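PDB 2GKO: microbial serine proteinases; subtilisin from Bacillus subtilis, which hydrolyses peptide bonds as a serine endopeptidase of the subtilisin family, in a cold-adapted, calcium-loaded form. Local coordinates for residues A[2-7]-A[232-237]; A[8-13]-A[252-257]. All coordinates share one frame; numbering follows the deposited sequence.

How the contacts relate
Both contacts dock the start of the chain onto the subtilase core, and they follow one another along it: the loop 2-7 runs straight into the helix whose residues 8-13 form contact 2. Contact 1 lies at the surface, where this loop meets strand 233-236, while contact 2 is buried and joins two helices. The chemistry follows the place: a tyrosine hydroxyl, a water and an amide stacked on a ring in contact 1, against isoleucine methyls and a glycine backbone around one imidazole in contact 2. The two meet where Val233 packs on His254, and the Thr6 carbonyl accepts a probable hydrogen bond from Lys11 NZ.

Contact 1. Residues A[2-7]-A[232-237]; sequences ASQSTP and AVYSTW
The side chain of Gln4 lies over one face of the Tyr234 ring. Its CG sits 4.1 Å from the ring centroid, almost straight above its centre, in a CH-pi contact, and the extended chain beyond it carries the amide toward the CB end of the ring, with OE1 3.6 Å from Tyr234 CG. Amide and ring are stacked nearly parallel, their planes 15° apart. The ring reaches the loop because Tyr234 CG stands anti to its own backbone N (chi1 175°). At the ring edge Pro7 CG approaches Tyr234 CD2 at 4.0 Å, near the ring plane, and also rests on the carbonyl oxygen of Tyr234; Ala2 CB lies at the edge near the hydroxyl end. There the backbone N of Ser3 gives a nearly straight hydrogen bond to Tyr234 OH (3.0 Å, 168°). A water in the plane of the ring, 2.6 Å from Tyr234 OH, also bonds to Ser3 OG. Tyr242, on the paired strand 242-245, meets the same tyrosine with its ring almost parallel. Replacing Tyr234 by a phenylalanine would probably leave the Ser3 N-H and the water without their hydroxyl partner. One aromatic side chain therefore holds the N-terminal loop by its face, its edge and its polar end, so apolar packing and hydrogen bonding fix the same residue at a partly exposed site.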
loop_
_atom_site.group_PDB
_atom_site.type_symbol
_atom_site.label_atom_id
_atom_site.label_comp_id
_atom_site.label_asym_id
_atom_site.label_seq_id
_atom_site.Cartn_x
_atom_site.Cartn_y
_atom_site.Cartn_z
ATOM N N ALA A 2 11.398 9.563 -16.974
ATOM C CA ALA A 2 9.948 9.374 -16.840
ATOM C C ALA A 2 9.233 10.345 -17.759
ATOM O O ALA A 2 9.773 11.395 -18.093
ATOM C CB ALA A 2 9.504 9.594 -15.393
ATOM N N SER A 3 8.030 9.984 -18.181
ATOM C CA SER A 3 7.168 10.901 -18.933
ATOM C C SER A 3 6.196 11.635 -18.001
ATOM O O SER A 3 5.440 12.503 -18.445
ATOM C CB SER A 3 6.398 10.145 -20.026
ATOM O OG SER A 3 5.600 9.101 -19.489
ATOM N N GLN A 4 6.198 11.257 -16.720
ATOM C CA GLN A 4 5.444 11.949 -15.678
ATOM C C GLN A 4 6.289 12.081 -14.423
ATOM O O GLN A 4 7.021 11.167 -14.056
ATOM C CB GLN A 4 4.136 11.212 -15.346
ATOM C CG GLN A 4 3.357 10.757 -16.568
ATOM C CD GLN A 4 2.004 10.142 -16.231
ATOM O OE1 GLN A 4 1.490 9.299 -16.989
ATOM N NE2 GLN A 4 1.409 10.589 -15.138
ATOM N N SER A 5 6.220 13.237 -13.785
ATOM C CA SER A 5 6.882 13.462 -12.504
ATOM C C SER A 5 5.942 13.085 -11.370
ATOM O O SER A 5 6.324 12.365 -10.458
ATOM C CB SER A 5 7.301 14.930 -12.362
ATOM O OG SER A 5 8.218 15.283 -13.396
ATOM N N THR A 6 4.711 13.589 -11.435
ATOM C CA THR A 6 3.693 13.370 -10.419
ATOM C C THR A 6 2.429 12.901 -11.111
ATOM O O THR A 6 1.627 13.683 -11.617
ATOM C CB THR A 6 3.452 14.627 -9.604
ATOM O OG1 THR A 6 3.191 15.725 -10.498
ATOM C CG2 THR A 6 4.737 15.003 -8.863
ATOM N N PRO A 7 2.285 11.587 -11.199
ATOM C CA PRO A 7 1.059 10.976 -11.702
ATOM C C PRO A 7 -0.218 11.448 -11.025
ATOM O O PRO A 7 -0.200 11.981 -9.913
ATOM C CB PRO A 7 1.303 9.501 -11.390
ATOM C CG PRO A 7 2.769 9.358 -11.555
ATOM C CD PRO A 7 3.312 10.572 -10.895
ATOM N N ALA A 232 -5.369 3.229 -13.518
ATOM C CA ALA A 232 -4.507 3.917 -14.475
ATOM C C ALA A 232 -3.354 4.636 -13.805
ATOM O O ALA A 232 -3.131 5.835 -14.047
ATOM C CB ALA A 232 -5.326 4.861 -15.315
ATOM N N VAL A 233 -2.623 3.897 -12.966
ATOM C CA VAL A 233 -1.512 4.430 -12.160
ATOM C C VAL A 233 -0.175 4.165 -12.861
ATOM O O VAL A 233 0.203 3.023 -13.127
ATOM C CB VAL A 233 -1.505 3.818 -10.749
ATOM C CG1 VAL A 233 -0.266 4.227 -9.962
ATOM C CG2 VAL A 233 -2.756 4.210 -10.003
ATOM N N TYR A 234 0.525 5.253 -13.170
ATOM C CA TYR A 234 1.833 5.209 -13.811
ATOM C C TYR A 234 2.846 5.133 -12.690
ATOM O O TYR A 234 2.780 5.886 -11.725
ATOM C CB TYR A 234 2.053 6.510 -14.617
ATOM C CG TYR A 234 3.398 6.712 -15.271
ATOM C CD1 TYR A 234 3.616 6.270 -16.555
ATOM C CD2 TYR A 234 4.432 7.377 -14.616
ATOM C CE1 TYR A 234 4.825 6.499 -17.197
ATOM C CE2 TYR A 234 5.660 7.587 -15.236
ATOM C CZ TYR A 234 5.837 7.161 -16.526
ATOM O OH TYR A 234 7.044 7.355 -17.180
ATOM N N SER A 235 3.803 4.227 -12.828
ATOM C CA SER A 235 4.864 4.072 -11.851
ATOM C C SER A 235 6.024 3.339 -12.479
ATOM O O SER A 235 6.035 3.040 -13.658
ATOM C CB SER A 235 4.350 3.306 -10.608
ATOM O OG SER A 235 5.287 3.311 -9.527
ATOM N N THR A 236 7.042 3.108 -11.662
ATOM C CA THR A 236 8.243 2.375 -12.042
ATOM C C THR A 236 7.952 0.911 -12.415
ATOM O O THR A 236 6.958 0.313 -11.949
ATOM C CB THR A 236 9.229 2.457 -10.858
ATOM O OG1 THR A 236 8.567 2.123 -9.625
ATOM C CG2 THR A 236 9.726 3.892 -10.653
ATOM N N TRP A 237 8.797 0.328 -13.259
ATOM C CA TRP A 237 8.631 -1.068 -13.695
ATOM C C TRP A 237 9.946 -1.818 -13.593
ATOM O O TRP A 237 11.022 -1.203 -13.495
ATOM C CB TRP A 237 8.082 -1.127 -15.105
ATOM C CG TRP A 237 7.370 -2.397 -15.511
ATOM C CD1 TRP A 237 7.711 -3.219 -16.532
ATOM C CD2 TRP A 237 6.159 -2.921 -14.955
ATOM N NE1 TRP A 237 6.809 -4.244 -16.623
ATOM C CE2 TRP A 237 5.844 -4.079 -15.683
ATOM C CE3 TRP A 237 5.328 -2.549 -13.891
ATOM C CZ2 TRP A 237 4.728 -4.861 -15.401
ATOM C CZ3 TRP A 237 4.217 -3.324 -13.621
ATOM C CH2 TRP A 237 3.935 -4.456 -14.376
HETATM O O HOH W 1 7.463 6.455 -19.626
#

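Contact 2. Residues A[8-13]-A[252-257]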
loop_
_atom_site.group_PDB
_atom_site.type_symbol
_atom_site.label_atom_id
_atom_site.label_comp_id
_atom_site.label_asym_id
_atom_site.label_seq_id
_atom_site.Cartn_x
_atom_site.Cartn_y
_atom_site.Cartn_z
ATOM N N TRP A 8 -1.351 11.222 -11.683
ATOM C CA TRP A 8 -2.625 11.749 -11.178
ATOM C C TRP A 8 -2.899 11.356 -9.744
ATOM O O TRP A 8 -3.374 12.146 -8.928
ATOM C CB TRP A 8 -3.813 11.366 -12.088
ATOM C CG TRP A 8 -4.392 9.993 -11.847
ATOM C CD1 TRP A 8 -4.107 8.858 -12.551
ATOM C CD2 TRP A 8 -5.374 9.622 -10.869
ATOM N NE1 TRP A 8 -4.834 7.803 -12.053
ATOM C CE2 TRP A 8 -5.607 8.238 -11.008
ATOM C CE3 TRP A 8 -6.063 10.316 -9.861
ATOM C CZ2 TRP A 8 -6.518 7.551 -10.203
ATOM C CZ3 TRP A 8 -6.958 9.636 -9.053
ATOM C CH2 TRP A 8 -7.179 8.253 -9.233
ATOM N N GLY A 9 -2.557 10.125 -9.372
ATOM C CA GLY A 9 -2.833 9.698 -8.015
ATOM C C GLY A 9 -1.941 10.348 -6.961
ATOM O O GLY A 9 -2.364 10.528 -5.825
ATOM N N ILE A 10 -0.711 10.687 -7.353
ATOM C CA ILE A 10 0.201 11.423 -6.485
ATOM C C ILE A 10 -0.362 12.830 -6.275
ATOM O O ILE A 10 -0.479 13.282 -5.153
ATOM C CB ILE A 10 1.633 11.452 -7.059
ATOM C CG1 ILE A 10 2.215 10.022 -7.157
ATOM C CG2 ILE A 10 2.539 12.316 -6.228
ATOM C CD1 ILE A 10 2.135 9.192 -5.892
ATOM N N LYS A 11 -0.721 13.496 -7.364
ATOM C CA LYS A 11 -1.340 14.815 -7.283
ATOM C C LYS A 11 -2.618 14.740 -6.475
ATOM O O LYS A 11 -2.898 15.604 -5.661
ATOM C CB LYS A 11 -1.612 15.392 -8.667
ATOM C CG LYS A 11 -0.372 15.734 -9.459
ATOM C CD LYS A 11 -0.754 16.560 -10.709
ATOM C CE LYS A 11 0.444 17.113 -11.453
ATOM N NZ LYS A 11 1.040 16.142 -12.398
ATOM N N ALA A 12 -3.411 13.683 -6.674
ATOM C CA ALA A 12 -4.656 13.537 -5.920
ATOM C C ALA A 12 -4.453 13.382 -4.428
ATOM O O ALA A 12 -5.084 14.061 -3.627
ATOM C CB ALA A 12 -5.475 12.396 -6.464
ATOM N N ILE A 13 -3.555 12.494 -4.017
ATOM C CA ILE A 13 -3.340 12.310 -2.604
ATOM C C ILE A 13 -2.609 13.526 -1.964
ATOM O O ILE A 13 -2.795 13.780 -0.785
ATOM C CB ILE A 13 -2.657 10.921 -2.294
ATOM C CG1 ILE A 13 -2.850 10.529 -0.840
ATOM C CG2 ILE A 13 -1.189 10.893 -2.655
ATOM C CD1 ILE A 13 -2.597 9.023 -0.586
ATOM N N SER A 252 -3.002 0.589 -2.455
ATOM C CA SER A 252 -2.324 0.266 -1.222
ATOM C C SER A 252 -1.035 1.077 -1.013
ATOM O O SER A 252 -0.891 1.675 0.045
ATOM C CB SER A 252 -2.086 -1.255 -1.138
ATOM O OG SER A 252 -1.579 -1.634 0.142
ATOM N N PRO A 253 -0.100 1.100 -1.962
ATOM C CA PRO A 253 1.137 1.865 -1.734
ATOM C C PRO A 253 0.970 3.365 -1.656
ATOM O O PRO A 253 1.816 3.991 -1.056
ATOM C CB PRO A 253 2.012 1.494 -2.918
ATOM C CG PRO A 253 1.077 1.038 -3.963
ATOM C CD PRO A 253 -0.023 0.355 -3.227
ATOM N N HIS A 254 -0.070 3.930 -2.249
ATOM C CA HIS A 254 -0.380 5.336 -1.997
ATOM C C HIS A 254 -0.653 5.570 -0.510
ATOM O O HIS A 254 -0.112 6.485 0.105
ATOM C CB HIS A 254 -1.581 5.766 -2.809
ATOM C CG HIS A 254 -1.277 6.042 -4.243
ATOM N ND1 HIS A 254 -1.350 5.072 -5.219
ATOM C CD2 HIS A 254 -0.939 7.190 -4.885
ATOM C CE1 HIS A 254 -1.087 5.611 -6.395
ATOM N NE2 HIS A 254 -0.805 6.892 -6.214
ATOM N N ALA A 255 -1.471 4.710 0.080
ATOM C CA ALA A 255 -1.730 4.751 1.507
ATOM C C ALA A 255 -0.507 4.429 2.347
ATOM O O ALA A 255 -0.300 5.042 3.372
ATOM C CB ALA A 255 -2.840 3.808 1.853
ATOM N N ALA A 256 0.306 3.458 1.936
ATOM C CA ALA A 256 1.486 3.079 2.736
ATOM C C ALA A 256 2.478 4.239 2.748
ATOM O O ALA A 256 3.077 4.538 3.775
ATOM C CB ALA A 256 2.149 1.840 2.169
ATOM N N GLY A 257 2.653 4.870 1.602
ATOM C CA GLY A 257 3.463 6.073 1.467
ATOM C C GLY A 257 2.945 7.219 2.322
ATOM O O GLY A 257 3.712 7.885 3.048
#
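Gly9 opens the contact, meeting the imidazole of His254 with its backbone: its carbonyl carbon lies 3.7 Å from His254 NE2, and Gly9 O is 3.7 Å from CD2 of the same ring. A side chain at this position would point at the histidine, and a CB would clash with NE2, so the close approach of ring and backbone depends on the glycine. One residue on, Ile10 reaches the imidazole with CD1, which is 3.7 Å from His254 NE2. CG1 stands beside the backbone N (chi1 -63°), and the second torsion, -52°, turns the terminal methyl back to the ring; the two side chains cross at about a right angle. A turn beyond Gly9, Ile13 points toward the other helix. Its CG2 lies near the plane of the imidazole, at the edge, while CD1 runs past the ring to the backbone, 3.6 Å from His254 O and 4.1 Å from His254 CB. The histidine thus fits among the backbone of Gly9 and the ends of two isoleucines. Its polar partner lies in its own helix, where ND1 is hydrogen-bonded to Met250 O, a bond that should restrict the rotation of the ring. Ala228 and Pro229 of strand 226-229 and Ser78 of helix 71-80 also touch it. The segment axes come within 11.1 Å and cross at -41°, a spacing bridged mainly by the histidine, whose side chain is about 11 Å from the bound phenylmethanesulfonic acid. Helix 248-265 carries Ser249 near its N-terminal end, a pocket residue whose Gly-Thr-Ser-Met setting is consistent with the subtilisin nucleophile; the short helix 8-14 packs against this serine-bearing helix of the subtilase fold.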